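Local coordinates for m3DLH protein (Halieaceae bacterium, PDB 7JKA) that belongs to the dienelactone hydrolase family and probably hydrolyses dienelactones or related esters, with phosphotriesterase activity also suggested, at residues A[110-113]-A[114-118]; A[52-55]-A[56-60]. All blocks are in the same frame, centred on the assembly; numbering follows the deposited sequence.

In the fold
Contacts 1 and 2 lie at opposite ends of two different helices in an alpha/beta-hydrolase fold: contact 2 starts helix 56-67, and contact 1 runs through the last turns of helix 101-116. Their centres lie about 18 Å apart and their nearest atoms about 9 Å, so they do not touch. Strand 42-48 relates them, since it leads through a loop into residues 52-60, while its Val46 touches Ala111, Leu112 and Leu115 and its Phe48 touches Ala111. In contact 2 the His57 side chain lies near, without touching, a probable nucleophile elbow, a GxCxG sequence at Gly130, Cys132 and Gly134. Contact 1 is local bonding within a helix that packs against the central sheet.

Contact 1. Residues A[110-113]-A[114-118]; sequences AALD and TLVAQ
Residues 110-113 and 114-118 are joined by i to i+4 backbone bonds near the C-terminal end of helix 101-116, which packs on the central sheet of an alpha/beta-hydrolase fold. Leu115 N donates to Ala111 O over 2.9 Å, and Val116 N to Leu112 O with an N-H...O angle of 167°. The last of these bonds, Ala117 N to Asp113 O, is more bent at 137°.

Thr114 adds a side-chain bond to the backbone one: Thr114 OG1 donates to Ala110 O at 2.6 Å, while Thr114 N reaches the same oxygen at 3.0 Å from the opposite face of the carbonyl plane. With chi1 at -54°, OG1 stands beside its own backbone N and is thus directed back up the helix. A valine here has no hydroxyl, and Ala110 O would probably lose its second donor and keep the backbone N-H bond alone from this residue.

Leu112 CD1 lies 4.2 Å from Leu115 CD2, and both leucines also touch Val46 of strand 42-48. The Gln118 side chain folds back, its OE1 bonded to Arg17, and Gln118 NE2 donates nearly in its amide plane to Thr114 O at 2.9 Å.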
loop_
_atom_site.group_PDB
_atom_site.type_symbol
_atom_site.label_atom_id
_atom_site.label_comp_id
_atom_site.label_asym_id
_atom_site.label_seq_id
_atom_site.Cartn_x
_atom_site.Cartn_y
_atom_site.Cartn_z
ATOM N N ALA A 110 2.854 6.258 11.188
ATOM C CA ALA A 110 4.259 6.219 11.585
ATOM C C ALA A 110 5.157 5.928 10.395
ATOM O O ALA A 110 6.227 6.535 10.261
ATOM C CB ALA A 110 4.475 5.173 12.678
ATOM N N ALA A 111 4.722 5.044 9.491
ATOM C CA ALA A 111 5.504 4.809 8.280
ATOM C C ALA A 111 5.552 6.059 7.404
ATOM O O ALA A 111 6.616 6.443 6.921
ATOM C CB ALA A 111 4.955 3.602 7.511
ATOM N N LEU A 112 4.419 6.755 7.235
ATOM C CA LEU A 112 4.439 7.964 6.403
ATOM C C LEU A 112 5.326 9.036 7.024
ATOM O O LEU A 112 6.115 9.694 6.329
ATOM C CB LEU A 112 3.013 8.509 6.227
ATOM C CG LEU A 112 2.889 9.747 5.330
ATOM C CD1 LEU A 112 3.444 9.463 3.941
ATOM C CD2 LEU A 112 1.445 10.204 5.267
ATOM N N ASP A 113 5.188 9.247 8.343
ATOM C CA ASP A 113 6.006 10.260 9.006
ATOM C C ASP A 113 7.486 9.945 8.859
ATOM O O ASP A 113 8.309 10.846 8.625
ATOM C CB ASP A 113 5.639 10.332 10.479
ATOM C CG ASP A 113 4.312 11.006 10.719
ATOM O OD1 ASP A 113 3.722 11.607 9.801
ATOM O OD2 ASP A 113 3.848 10.893 11.892
ATOM N N THR A 114 7.836 8.671 8.984
ATOM C CA THR A 114 9.231 8.281 8.837
ATOM C C THR A 114 9.727 8.521 7.413
ATOM O O THR A 114 10.860 8.978 7.214
ATOM C CB THR A 114 9.385 6.825 9.246
ATOM O OG1 THR A 114 8.833 6.698 10.567
ATOM C CG2 THR A 114 10.821 6.477 9.303
ATOM N N LEU A 115 8.895 8.229 6.416
ATOM C CA LEU A 115 9.270 8.545 5.046
ATOM C C LEU A 115 9.546 10.037 4.888
ATOM O O LEU A 115 10.565 10.448 4.321
ATOM C CB LEU A 115 8.154 8.093 4.110
ATOM C CG LEU A 115 8.316 8.514 2.662
ATOM C CD1 LEU A 115 9.448 7.701 2.068
ATOM C CD2 LEU A 115 6.968 8.264 1.947
ATOM N N VAL A 116 8.623 10.872 5.366
ATOM C CA VAL A 116 8.770 12.316 5.220
ATOM C C VAL A 116 10.008 12.838 5.945
ATOM O O VAL A 116 10.591 13.842 5.535
ATOM C CB VAL A 116 7.477 13.000 5.710
ATOM C CG1 VAL A 116 7.651 14.504 5.777
ATOM C CG2 VAL A 116 6.313 12.635 4.782
ATOM N N ALA A 117 10.430 12.162 7.011
ATOM C CA ALA A 117 11.590 12.596 7.769
ATOM C C ALA A 117 12.903 12.338 7.050
ATOM O O ALA A 117 13.935 12.840 7.502
ATOM C CB ALA A 117 11.592 11.892 9.126
ATOM N N GLN A 118 12.890 11.596 5.930
ATOM C CA GLN A 118 14.142 11.287 5.243
ATOM C C GLN A 118 14.573 12.457 4.354
ATOM O O GLN A 118 13.728 13.095 3.707
ATOM C CB GLN A 118 14.001 10.013 4.401
ATOM C CG GLN A 118 13.552 8.793 5.236
ATOM C CD GLN A 118 14.370 8.635 6.504
ATOM O OE1 GLN A 118 15.600 8.644 6.470
ATOM N NE2 GLN A 118 13.687 8.522 7.649
#

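Contact 2. Residues A[52-55]-A[56-60]; sequences FGLN and DHARE
Asn55 caps the N-terminus of helix 56-67 in this alpha/beta-hydrolase fold, its side chain turned back over the first turn to face Ala58. Asn55 OD1 accepts from Ala58 N at 3.2 Å, the donor tilted 24° from the amide carbonyl plane. A chi1 of 55° sets CG between the backbone N and the carbonyl carbon, which brings OD1 to the helix end. Asn55 OD1 also accepts from a water 2.8 Å away, and that water is hydrogen-bonded to His57 ND1; at the other side of the imidazole, NE2 is bonded to Thr216, and the ring meets Phe131 edge-to-face.

In one of the two Leu54 conformers, the Leu54 and Arg59 side chains cross at about a right angle. In that conformer Leu54 CG sits over one face of the guanidinium, offset toward its rim, and Leu54 CD1 rests 3.9 Å from Ala58 CB. Arg59, extended from CG to NE, carries its charged end back past Asn55 to Asp56, where Arg59 NH1 forms a salt bridge with Asp56 OD1 at 3.0 Å, reaching the anti side of the carboxylate from 31° out of its plane. A second water lies in the guanidinium plane at its edge, accepting from Arg59 NH2 at 2.6 Å and donating to Leu54 O.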
loop_
_atom_site.group_PDB
_atom_site.type_symbol
_atom_site.label_atom_id
_atom_site.label_comp_id
_atom_site.label_asym_id
_atom_site.label_seq_id
_atom_site.Cartn_x
_atom_site.Cartn_y
_atom_site.Cartn_z
ATOM N N PHE A 52 1.465 -10.780 5.554
ATOM C CA PHE A 52 2.634 -11.485 6.071
ATOM C C PHE A 52 3.595 -10.531 6.773
ATOM O O PHE A 52 4.258 -10.921 7.734
ATOM C CB PHE A 52 3.382 -12.187 4.939
ATOM C CG PHE A 52 2.533 -13.113 4.138
ATOM C CD1 PHE A 52 2.060 -14.283 4.693
ATOM C CD2 PHE A 52 2.227 -12.814 2.819
ATOM C CE1 PHE A 52 1.272 -15.152 3.949
ATOM C CE2 PHE A 52 1.445 -13.669 2.071
ATOM C CZ PHE A 52 0.967 -14.841 2.637
ATOM N N GLY A 53 3.697 -9.299 6.297
ATOM C CA GLY A 53 4.635 -8.311 6.791
ATOM C C GLY A 53 5.667 -7.937 5.746
ATOM O O GLY A 53 5.594 -8.335 4.581
ATOM N N LEU A 54 6.653 -7.161 6.183
ATOM C CA LEU A 54 7.677 -6.662 5.271
ATOM C C LEU A 54 8.496 -7.835 4.750
ATOM O O LEU A 54 9.330 -8.394 5.464
ATOM C CB LEU A 54 8.546 -5.634 5.988
ATOM C CG LEU A 54 9.724 -5.073 5.196
ATOM C CD1 LEU A 54 9.277 -4.760 3.789
ATOM C CD2 LEU A 54 10.255 -3.829 5.890
ATOM N N ASN A 55 8.255 -8.222 3.502
ATOM C CA ASN A 55 8.899 -9.388 2.912
ATOM C C ASN A 55 9.613 -9.007 1.617
ATOM O O ASN A 55 9.617 -7.837 1.217
ATOM C CB ASN A 55 7.866 -10.495 2.682
ATOM C CG ASN A 55 6.674 -10.037 1.851
ATOM O OD1 ASN A 55 6.686 -8.960 1.235
ATOM N ND2 ASN A 55 5.635 -10.876 1.820
ATOM N N ASP A 56 10.162 -10.012 0.926
ATOM C CA ASP A 56 10.955 -9.745 -0.273
ATOM C C ASP A 56 10.116 -9.128 -1.371
ATOM O O ASP A 56 10.608 -8.290 -2.128
ATOM C CB ASP A 56 11.608 -11.022 -0.775
ATOM C CG ASP A 56 12.842 -11.389 0.025
ATOM O OD1 ASP A 56 13.288 -10.535 0.828
ATOM O OD2 ASP A 56 13.357 -12.512 -0.145
ATOM N N HIS A 57 8.843 -9.520 -1.459
ATOM C CA HIS A 57 7.942 -8.943 -2.449
ATOM C C HIS A 57 7.842 -7.432 -2.272
ATOM O O HIS A 57 7.979 -6.670 -3.235
ATOM C CB HIS A 57 6.576 -9.625 -2.329
ATOM C CG HIS A 57 5.514 -9.032 -3.190
ATOM N ND1 HIS A 57 4.758 -7.953 -2.792
ATOM C CD2 HIS A 57 5.058 -9.384 -4.414
ATOM C CE1 HIS A 57 3.888 -7.655 -3.744
ATOM N NE2 HIS A 57 4.050 -8.508 -4.738
ATOM N N ALA A 58 7.656 -6.969 -1.035
ATOM C CA ALA A 58 7.530 -5.529 -0.811
ATOM C C ALA A 58 8.850 -4.807 -1.038
ATOM O O ALA A 58 8.869 -3.681 -1.562
ATOM C CB ALA A 58 7.028 -5.272 0.604
ATOM N N ARG A 59 9.956 -5.414 -0.609
ATOM C CA ARG A 59 11.262 -4.811 -0.858
ATOM C C ARG A 59 11.504 -4.625 -2.348
ATOM O O ARG A 59 12.045 -3.596 -2.780
ATOM C CB ARG A 59 12.369 -5.676 -0.252
ATOM C CG ARG A 59 12.321 -5.836 1.267
ATOM C CD ARG A 59 13.493 -6.717 1.724
ATOM N NE ARG A 59 13.520 -6.812 3.172
ATOM C CZ ARG A 59 13.090 -7.858 3.868
ATOM N NH1 ARG A 59 12.629 -8.943 3.252
ATOM N NH2 ARG A 59 13.143 -7.822 5.192
ATOM N N GLU A 60 11.135 -5.626 -3.149
ATOM C CA GLU A 60 11.333 -5.526 -4.588
ATOM C C GLU A 60 10.471 -4.412 -5.178
ATOM O O GLU A 60 10.919 -3.691 -6.071
ATOM C CB GLU A 60 11.032 -6.873 -5.244
ATOM C CG GLU A 60 10.983 -6.830 -6.757
ATOM C CD GLU A 60 12.307 -6.497 -7.413
ATOM O OE1 GLU A 60 13.356 -6.491 -6.728
ATOM O OE2 GLU A 60 12.284 -6.253 -8.646
HETATM O O HOH W 1 12.039 -10.069 5.901
HETATM O O HOH W 2 4.257 -7.852 0.337
#